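Local coordinates for uncharacterized protein (Bacteroides ovatus, PDB 4ID2) that is of unknown function but belongs to the DUF4738 family and folds into a beta-barrel-like structure built mainly of strands, at residues A[138-143]-A[148-153]; A[27-32]-A[69-74]; A[111-114]-A[120-123]; A[58-63]-A[105-110]. All coordinates share one frame; numbering follows the deposited sequence.

Overall arrangement
Two hairpin contacts and two contacts between parts distant in sequence hold the chain together. Interaction 3 (111-114 with 120-123) and interaction 1 (138-143 with 148-153) belong to one four-stranded antiparallel sheet; their centres lie 8 Å apart, and Ile121 N and Tyr123 N probably bond to Ile142 O and Ile140 O. Interactions 2 and 4, centres 10 Å apart, lie across the chain's centre from them, with centres 19 to 23 Å from theirs. They meet where Leu108 N and O probably bond to Asp70 OD1 and Asn71 ND2, joining the two sheets. Strand 107-116 runs through both interactions 3 and 4. Bound 1,2-ethanediol, probably from crystallisation, lies about 4 Å from the Met29 side chain and also about 4 Å from that of Ile107.

Interaction 1. Residues A[138-143]-A[148-153]; sequences LSITIT and MSIQKV
Leu138 lies opposite Lys152 in a non-hydrogen-bonded antiparallel pair, its CD2 4.3 Å from Lys152 CG, while Val153 CG2 closes on its backbone N. Ser139 and Gln151 form the next, hydrogen-bonded pair: Ser139 N reaches Gln151 O at 2.9 Å, and Ser139 O receives Gln151 N in return. The hydroxyl, set between the backbone N and the carbonyl carbon (chi1 56°), adds a weak bond from Ser139 OG to the same Gln151 O. Ile140 turns to the other face, where its two branches part: CG1 lies 3.7 Å from Ile150 CD1, the two side chains running side by side, and CG2 meets Met148 CG at 3.6 Å. Thr141 repeats the paired backbone bonds with Ser149; the one from Thr141 N to Ser149 O (2.9 Å) is nearly straight, at 171°, and lies in the carbonyl plane. Ile142 brings CG1 to 3.8 Å from Met148 CG, so this selenomethionine methylene is shared by two isoleucines. The pairs form the hairpin of strands 134-142 and 148-158. Strand 121-128 bonds to the other edge of 134-142, and Leu85 and Phe89 of strand 82-89 pack against the face carrying Ile140, Ile142 and Met148.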
# COMPACT_ATOMS: atom_id res chain seq x y z
N LEU A 138 -4.68 -5.36 9.14
CA LEU A 138 -4.28 -6.70 9.59
C LEU A 138 -5.44 -7.66 9.31
O LEU A 138 -6.53 -7.19 8.95
CB LEU A 138 -3.94 -6.68 11.10
CG LEU A 138 -2.90 -5.65 11.56
CD1 LEU A 138 -3.19 -5.15 12.97
CD2 LEU A 138 -1.50 -6.20 11.46
N SER A 139 -5.26 -8.97 9.49
CA SER A 139 -6.37 -9.91 9.27
C SER A 139 -6.33 -11.10 10.22
O SER A 139 -5.26 -11.49 10.69
CB SER A 139 -6.39 -10.40 7.83
OG SER A 139 -5.15 -10.99 7.49
N ILE A 140 -7.53 -11.64 10.57
CA ILE A 140 -7.72 -12.80 11.44
C ILE A 140 -8.47 -13.83 10.62
O ILE A 140 -9.54 -13.51 10.10
CB ILE A 140 -8.53 -12.45 12.73
CG1 ILE A 140 -7.93 -11.26 13.51
CG2 ILE A 140 -8.70 -13.67 13.64
CD1 ILE A 140 -8.99 -10.49 14.23
N THR A 141 -7.93 -15.05 10.48
CA THR A 141 -8.61 -16.12 9.74
C THR A 141 -9.00 -17.19 10.74
O THR A 141 -8.14 -17.65 11.49
CB THR A 141 -7.72 -16.65 8.61
OG1 THR A 141 -7.34 -15.55 7.79
CG2 THR A 141 -8.42 -17.71 7.76
N ILE A 142 -10.29 -17.57 10.79
CA ILE A 142 -10.79 -18.60 11.71
C ILE A 142 -11.34 -19.76 10.89
O ILE A 142 -12.20 -19.53 10.03
CB ILE A 142 -11.84 -18.02 12.69
CG1 ILE A 142 -11.24 -16.90 13.54
CG2 ILE A 142 -12.40 -19.14 13.60
CD1 ILE A 142 -12.24 -15.93 14.11
N THR A 143 -10.88 -20.99 11.17
CA THR A 143 -11.37 -22.17 10.43
C THR A 143 -12.69 -22.61 11.03
O THR A 143 -13.08 -22.13 12.09
CB THR A 143 -10.35 -23.31 10.46
OG1 THR A 143 -10.20 -23.77 11.81
CG2 THR A 143 -8.99 -22.91 9.89
N MSE A 148 -7.42 -20.50 14.74
CA MSE A 148 -7.27 -19.10 14.39
C MSE A 148 -5.83 -18.75 14.00
O MSE A 148 -4.90 -19.23 14.62
CB MSE A 148 -7.72 -18.26 15.59
CG MSE A 148 -7.86 -16.79 15.29
SE MSE A 148 -6.85 -15.67 16.46
CE MSE A 148 -5.06 -16.38 16.20
N SER A 149 -5.67 -17.89 12.97
CA SER A 149 -4.35 -17.42 12.52
C SER A 149 -4.40 -15.91 12.25
O SER A 149 -5.45 -15.39 11.89
CB SER A 149 -3.89 -18.17 11.28
OG SER A 149 -4.80 -18.07 10.20
N ILE A 150 -3.27 -15.22 12.46
CA ILE A 150 -3.11 -13.78 12.29
C ILE A 150 -2.16 -13.49 11.15
O ILE A 150 -1.13 -14.15 11.05
CB ILE A 150 -2.56 -13.14 13.60
CG1 ILE A 150 -3.45 -13.43 14.82
CG2 ILE A 150 -2.33 -11.64 13.44
CD1 ILE A 150 -4.87 -13.02 14.69
N GLN A 151 -2.46 -12.46 10.33
CA GLN A 151 -1.60 -12.06 9.22
C GLN A 151 -1.54 -10.54 9.09
O GLN A 151 -2.50 -9.84 9.43
CB GLN A 151 -2.07 -12.64 7.86
CG GLN A 151 -2.37 -14.15 7.81
CD GLN A 151 -3.70 -14.59 8.41
OE1 GLN A 151 -3.75 -15.55 9.18
NE2 GLN A 151 -4.82 -13.97 8.03
N LYS A 152 -0.44 -10.05 8.54
CA LYS A 152 -0.25 -8.64 8.22
C LYS A 152 -0.62 -8.46 6.77
O LYS A 152 -0.32 -9.34 5.96
CB LYS A 152 1.21 -8.21 8.47
CG LYS A 152 1.44 -6.71 8.41
CD LYS A 152 2.93 -6.38 8.53
CE LYS A 152 3.20 -5.07 9.22
NZ LYS A 152 4.64 -4.94 9.60
N VAL A 153 -1.30 -7.37 6.44
CA VAL A 153 -1.69 -7.09 5.06
C VAL A 153 -0.46 -6.54 4.34
O VAL A 153 0.08 -5.53 4.78
CB VAL A 153 -2.90 -6.14 5.00
CG1 VAL A 153 -3.21 -5.69 3.57
CG2 VAL A 153 -4.12 -6.79 5.66

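Interaction 2. Residues A[27-32]-A[69-74]; sequences QRMQTS and VDNKIV
Val69 N donates to Gln27 O at 3.0 Å, the one direct hydrogen bond between 27-32 and 69-74, nearly straight at 165° and approaching almost head-on to the carbonyl. Water carries the remaining polar links. One molecule accepts from Met29 N and donates to Val69 O and to Asn71 OD1, the first two at 2.8 Å; a second donates to Gln30 O and, at 2.7 Å, to Asn71 OD1. The amide oxygen of Asn71 thus serves as a hub for both waters, while its ND2 is bonded to Leu108 O of strand 107-116, which should hold the amide from turning over. Direct side-chain contact is slight. Arg28 CB touches Val69 CG1 at 3.3 Å; a chi1 of 76° at Val69 turns that methyl to Arg28, whose guanidinium goes on to a salt bridge with Asp55. Met29 and Asn71 cross at about a right angle, SE lying 3.6 Å from ND2 in simple van der Waals proximity. The short strand 26-27 pairs in parallel with 67-79 within the mixed, curled sheet of this beta-barrel-like fold, and waters bridge the chains where the first loops off toward strand 33-40.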
# COMPACT_ATOMS: atom_id res chain seq x y z
N GLN A 27 -8.38 10.52 27.36
CA GLN A 27 -9.30 10.29 26.24
C GLN A 27 -9.62 8.81 26.04
O GLN A 27 -8.73 7.97 26.17
CB GLN A 27 -8.72 10.85 24.91
CG GLN A 27 -9.09 12.31 24.63
CD GLN A 27 -8.38 13.26 25.56
OE1 GLN A 27 -7.24 13.66 25.30
NE2 GLN A 27 -9.03 13.67 26.64
N ARG A 28 -10.87 8.49 25.69
CA ARG A 28 -11.28 7.12 25.40
C ARG A 28 -12.30 7.07 24.27
O ARG A 28 -13.06 8.01 24.05
CB ARG A 28 -11.82 6.42 26.66
CG ARG A 28 -13.06 7.03 27.29
CD ARG A 28 -13.45 6.22 28.52
NE ARG A 28 -12.44 6.31 29.58
CZ ARG A 28 -12.38 5.53 30.66
NH1 ARG A 28 -13.27 4.55 30.83
NH2 ARG A 28 -11.43 5.71 31.57
N MSE A 29 -12.27 5.96 23.52
CA MSE A 29 -13.14 5.75 22.35
C MSE A 29 -14.51 5.20 22.77
O MSE A 29 -14.63 4.55 23.80
CB MSE A 29 -12.49 4.79 21.34
CG MSE A 29 -11.35 5.43 20.59
SE MSE A 29 -10.61 4.24 19.26
CE MSE A 29 -11.79 4.58 17.72
N GLN A 30 -15.52 5.46 21.94
CA GLN A 30 -16.89 5.00 22.19
C GLN A 30 -16.97 3.47 22.05
O GLN A 30 -16.14 2.88 21.36
CB GLN A 30 -17.87 5.67 21.21
N THR A 31 -17.96 2.84 22.70
CA THR A 31 -18.15 1.39 22.61
C THR A 31 -18.85 1.01 21.30
O THR A 31 -20.06 1.25 21.18
CB THR A 31 -18.97 0.87 23.80
OG1 THR A 31 -20.22 1.56 23.82
CG2 THR A 31 -18.26 1.05 25.13
N SER A 32 -18.13 0.43 20.31
CA SER A 32 -18.76 -0.02 19.06
C SER A 32 -19.12 -1.49 19.18
O SER A 32 -18.42 -2.24 19.85
CB SER A 32 -17.85 0.20 17.85
OG SER A 32 -16.55 -0.32 18.09
N VAL A 69 -6.68 5.75 26.26
CA VAL A 69 -6.84 4.40 26.81
C VAL A 69 -7.06 3.46 25.61
O VAL A 69 -7.78 3.80 24.67
CB VAL A 69 -7.95 4.29 27.89
CG1 VAL A 69 -9.34 4.29 27.28
CG2 VAL A 69 -7.77 3.04 28.73
N ASP A 70 -6.40 2.29 25.64
CA ASP A 70 -6.49 1.32 24.55
C ASP A 70 -7.78 0.48 24.69
O ASP A 70 -8.43 0.53 25.74
CB ASP A 70 -5.24 0.42 24.56
CG ASP A 70 -4.94 -0.28 23.25
OD1 ASP A 70 -5.77 -0.20 22.31
OD2 ASP A 70 -3.89 -0.94 23.17
N ASN A 71 -8.14 -0.27 23.64
CA ASN A 71 -9.36 -1.07 23.63
C ASN A 71 -9.10 -2.57 23.59
O ASN A 71 -8.04 -3.02 23.16
CB ASN A 71 -10.21 -0.72 22.40
CG ASN A 71 -10.53 0.75 22.28
OD1 ASN A 71 -11.34 1.28 23.03
ND2 ASN A 71 -9.89 1.44 21.34
N LYS A 72 -10.13 -3.32 24.00
CA LYS A 72 -10.20 -4.77 23.86
C LYS A 72 -11.36 -5.05 22.92
O LYS A 72 -12.31 -4.26 22.90
CB LYS A 72 -10.36 -5.50 25.21
CG LYS A 72 -11.69 -5.28 25.93
CD LYS A 72 -11.71 -6.02 27.27
CE LYS A 72 -13.01 -5.80 28.01
NZ LYS A 72 -13.07 -6.59 29.26
N ILE A 73 -11.30 -6.14 22.14
CA ILE A 73 -12.39 -6.50 21.24
C ILE A 73 -12.77 -7.94 21.50
O ILE A 73 -11.96 -8.82 21.27
CB ILE A 73 -12.05 -6.24 19.75
CG1 ILE A 73 -11.95 -4.72 19.48
CG2 ILE A 73 -13.13 -6.85 18.85
CD1 ILE A 73 -11.59 -4.30 18.11
N VAL A 74 -14.01 -8.19 21.96
CA VAL A 74 -14.48 -9.56 22.18
C VAL A 74 -15.13 -10.02 20.87
O VAL A 74 -16.08 -9.39 20.43
CB VAL A 74 -15.46 -9.66 23.37
CG1 VAL A 74 -15.99 -11.09 23.52
CG2 VAL A 74 -14.78 -9.21 24.67
O HOH W 1 -10.56 3.86 24.36
O HOH W 2 -13.99 1.33 22.49

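Interaction 3. Residues A[111-114]-A[120-123]; sequences IVYD and GIVY
Tyr123 lays its ring across strand 111-114 and forms the dense side of the contact. Its CD2 comes within 3.5 Å of Tyr113 N, and its CE2 lies 4.1 Å from Tyr113 CB. CG2 of Ile111 approaches the same ring obliquely, 3.9 Å from Tyr123 CD2, the two side chains crossing at about a right angle. With CG anti to its carbonyl carbon (chi1 -74°), the Tyr123 ring is carried over the partner backbone, and its hydroxyl ends in a hydrogen bond to Ser47. At the root of the side chain, Tyr123 CA makes a CA-H...O contact with Val112 O at 3.2 Å. An alanine at Tyr123 is likely to leave Ile111 CG2 and the backbone at Tyr113 without their ring cover and Ser47 without this hydroxyl partner. Toward the partly exposed Tyr113 and Asp114 the side-chain packing thins, though the one direct hydrogen bond lies here: Asp114 N donates to Val122 O (2.9 Å, 151°), in the carbonyl plane, and Asp114 CB lies 3.4 Å from the same oxygen. Ile121 CG2 lies at the edge of the Tyr113 ring, in its plane, 3.9 Å from CE1; outside the two segments Phe38 stacks on this ring and Ser34 of the fourth subunit packs against the residue. Tyr113 and Tyr123 form a non-hydrogen-bonded antiparallel pair with diverging side chains, and the N-to-C directions of 111-114 and 121-123 differ by 139°, as in a strongly twisted beta hairpin.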
# COMPACT_ATOMS: atom_id res chain seq x y z
N ILE A 111 -12.28 -4.96 14.57
CA ILE A 111 -12.23 -6.31 14.00
C ILE A 111 -13.58 -6.47 13.32
O ILE A 111 -14.61 -6.30 13.97
CB ILE A 111 -11.89 -7.41 15.04
CG1 ILE A 111 -10.43 -7.25 15.56
CG2 ILE A 111 -12.08 -8.80 14.42
CD1 ILE A 111 -10.03 -8.08 16.80
N VAL A 112 -13.57 -6.72 12.01
CA VAL A 112 -14.74 -6.69 11.14
C VAL A 112 -14.86 -7.94 10.28
O VAL A 112 -13.91 -8.21 9.55
CB VAL A 112 -14.52 -5.42 10.23
CG1 VAL A 112 -15.44 -5.42 9.01
CG2 VAL A 112 -14.64 -4.13 11.04
N TYR A 113 -16.04 -8.62 10.23
CA TYR A 113 -16.22 -9.73 9.30
C TYR A 113 -15.94 -9.21 7.89
O TYR A 113 -16.48 -8.16 7.52
CB TYR A 113 -17.66 -10.30 9.38
CG TYR A 113 -17.97 -11.28 8.26
CD1 TYR A 113 -17.49 -12.58 8.29
CD2 TYR A 113 -18.66 -10.86 7.12
CE1 TYR A 113 -17.73 -13.46 7.24
CE2 TYR A 113 -18.89 -11.73 6.06
CZ TYR A 113 -18.43 -13.04 6.12
OH TYR A 113 -18.65 -13.93 5.10
N ASP A 114 -15.06 -9.89 7.15
CA ASP A 114 -14.69 -9.46 5.81
C ASP A 114 -15.26 -10.42 4.77
O ASP A 114 -16.09 -10.01 3.97
CB ASP A 114 -13.16 -9.35 5.67
CG ASP A 114 -12.73 -8.79 4.33
OD1 ASP A 114 -12.97 -7.60 4.07
OD2 ASP A 114 -12.17 -9.56 3.52
N GLY A 120 -10.60 -20.26 5.62
CA GLY A 120 -11.56 -20.03 6.69
C GLY A 120 -12.31 -18.71 6.59
O GLY A 120 -12.36 -18.08 5.53
N ILE A 121 -12.88 -18.30 7.72
CA ILE A 121 -13.64 -17.06 7.86
C ILE A 121 -12.62 -15.96 8.10
O ILE A 121 -11.91 -16.02 9.10
CB ILE A 121 -14.65 -17.20 9.04
CG1 ILE A 121 -15.62 -18.38 8.79
CG2 ILE A 121 -15.43 -15.89 9.25
CD1 ILE A 121 -16.27 -18.90 9.99
N VAL A 122 -12.56 -14.95 7.22
CA VAL A 122 -11.58 -13.87 7.33
C VAL A 122 -12.21 -12.61 7.92
O VAL A 122 -13.27 -12.18 7.47
CB VAL A 122 -10.94 -13.57 5.96
CG1 VAL A 122 -9.91 -12.44 6.06
CG2 VAL A 122 -10.30 -14.82 5.38
N TYR A 123 -11.52 -12.02 8.90
CA TYR A 123 -11.90 -10.76 9.54
C TYR A 123 -10.88 -9.71 9.22
O TYR A 123 -9.69 -10.00 9.26
CB TYR A 123 -11.99 -10.91 11.07
CG TYR A 123 -13.20 -11.67 11.55
CD1 TYR A 123 -13.24 -13.06 11.48
CD2 TYR A 123 -14.30 -11.02 12.09
CE1 TYR A 123 -14.37 -13.77 11.88
CE2 TYR A 123 -15.43 -11.71 12.50
CZ TYR A 123 -15.45 -13.10 12.42
OH TYR A 123 -16.56 -13.79 12.83

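Interaction 4. Residues A[58-63]-A[105-110]; sequences PHVTNE and KSILEG
Val60 supplies every close contact from its own segment, and its bond from CA to CB points toward 105-110. From CB the nearest partner is Ile107 CG2, 3.9 Å away. The two methyls then divide the work. CG1, lying anti to the backbone N (chi1 -177°), meets the carbonyl group of Lys105, 3.2 Å from its O and 3.5 Å from its C. CG2 reaches between a polar and an apolar neighbour: it is 3.5 Å from Ser106 O and 3.4 Å from Ile107 CG2, a carbon pair closer than usual van der Waals contact. The valine and isoleucine side chains slant across one another, so methyl meets methyl at that point. An alanine in place of Val60 would probably open a gap beside Ile107 CG2 and leave the Lys105 and Ser106 carbonyls without their methyl cover. The peptide oxygen of Ser106 has a polar partner too, since Lys91 NZ bonds to it. The contact sets the short strand 60-61, which pairs with strand 67-79 through Val60 and Tyr68, against the turn between helix 100-104 and strand 107-116. Beyond that turn, the backbone of Ile107 hydrogen-bonds to that of Cys128 in strand 121-128, and Glu109 and Gly110 form a classic beta bulge opposite Ser126.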
# COMPACT_ATOMS: atom_id res chain seq x y z
N PRO A 58 -1.91 -0.86 28.90
CA PRO A 58 -1.08 0.36 28.96
C PRO A 58 -1.66 1.48 28.09
O PRO A 58 -2.15 1.22 26.99
CB PRO A 58 0.30 -0.08 28.46
CG PRO A 58 0.19 -1.48 28.06
CD PRO A 58 -1.19 -1.99 28.27
N HIS A 59 -1.61 2.72 28.59
CA HIS A 59 -2.11 3.87 27.85
C HIS A 59 -1.16 4.20 26.70
O HIS A 59 0.02 3.85 26.75
CB HIS A 59 -2.27 5.10 28.76
CG HIS A 59 -3.22 4.89 29.90
ND1 HIS A 59 -3.09 5.58 31.08
CD2 HIS A 59 -4.25 4.02 30.01
CE1 HIS A 59 -4.07 5.15 31.86
NE2 HIS A 59 -4.79 4.21 31.26
N VAL A 60 -1.70 4.89 25.69
CA VAL A 60 -0.96 5.31 24.50
C VAL A 60 -0.87 6.83 24.52
O VAL A 60 -1.90 7.49 24.57
CB VAL A 60 -1.63 4.78 23.22
CG1 VAL A 60 -0.81 5.14 21.98
CG2 VAL A 60 -1.81 3.27 23.31
N THR A 61 0.35 7.37 24.52
CA THR A 61 0.60 8.81 24.55
C THR A 61 1.14 9.21 23.16
O THR A 61 2.07 8.56 22.65
CB THR A 61 1.50 9.18 25.75
OG1 THR A 61 1.38 10.58 26.01
CG2 THR A 61 2.98 8.80 25.56
N ASN A 62 0.53 10.23 22.53
CA ASN A 62 0.93 10.70 21.20
C ASN A 62 2.00 11.81 21.33
O ASN A 62 2.42 12.13 22.45
CB ASN A 62 -0.29 11.19 20.40
CG ASN A 62 -0.99 12.42 20.93
OD1 ASN A 62 -0.84 12.81 22.09
ND2 ASN A 62 -1.82 13.04 20.10
N GLU A 63 2.47 12.36 20.19
CA GLU A 63 3.49 13.42 20.18
C GLU A 63 3.00 14.71 20.86
O GLU A 63 3.79 15.39 21.51
CB GLU A 63 3.94 13.74 18.74
N LYS A 105 2.79 2.47 20.09
CA LYS A 105 2.22 3.80 19.80
C LYS A 105 0.79 3.75 19.19
O LYS A 105 0.23 4.82 18.94
CB LYS A 105 3.13 4.57 18.83
CG LYS A 105 4.54 4.85 19.35
CD LYS A 105 5.40 5.48 18.26
CE LYS A 105 6.83 5.72 18.69
NZ LYS A 105 7.63 6.35 17.61
N SER A 106 0.19 2.56 18.94
CA SER A 106 -1.13 2.43 18.31
C SER A 106 -2.21 1.90 19.26
O SER A 106 -1.88 1.40 20.33
CB SER A 106 -1.04 1.48 17.11
OG SER A 106 -0.99 0.12 17.49
N ILE A 107 -3.50 1.97 18.86
CA ILE A 107 -4.62 1.45 19.65
C ILE A 107 -5.48 0.51 18.80
O ILE A 107 -5.69 0.80 17.62
CB ILE A 107 -5.48 2.56 20.32
CG1 ILE A 107 -6.05 3.55 19.30
CG2 ILE A 107 -4.68 3.28 21.40
CD1 ILE A 107 -7.10 4.48 19.87
N LEU A 108 -5.99 -0.60 19.39
CA LEU A 108 -6.85 -1.53 18.67
C LEU A 108 -8.13 -0.79 18.29
O LEU A 108 -8.83 -0.29 19.17
CB LEU A 108 -7.16 -2.79 19.51
CG LEU A 108 -8.00 -3.87 18.81
CD1 LEU A 108 -7.32 -4.40 17.56
CD2 LEU A 108 -8.32 -5.01 19.75
N GLU A 109 -8.39 -0.66 16.99
CA GLU A 109 -9.52 0.11 16.48
C GLU A 109 -10.73 -0.76 16.18
O GLU A 109 -11.84 -0.33 16.45
CB GLU A 109 -9.11 0.85 15.20
CG GLU A 109 -10.12 1.89 14.73
CD GLU A 109 -9.82 2.55 13.39
OE1 GLU A 109 -9.23 1.88 12.51
OE2 GLU A 109 -10.22 3.72 13.21
N GLY A 110 -10.52 -1.87 15.50
CA GLY A 110 -11.65 -2.69 15.08
C GLY A 110 -11.30 -4.04 14.51
O GLY A 110 -10.18 -4.26 14.05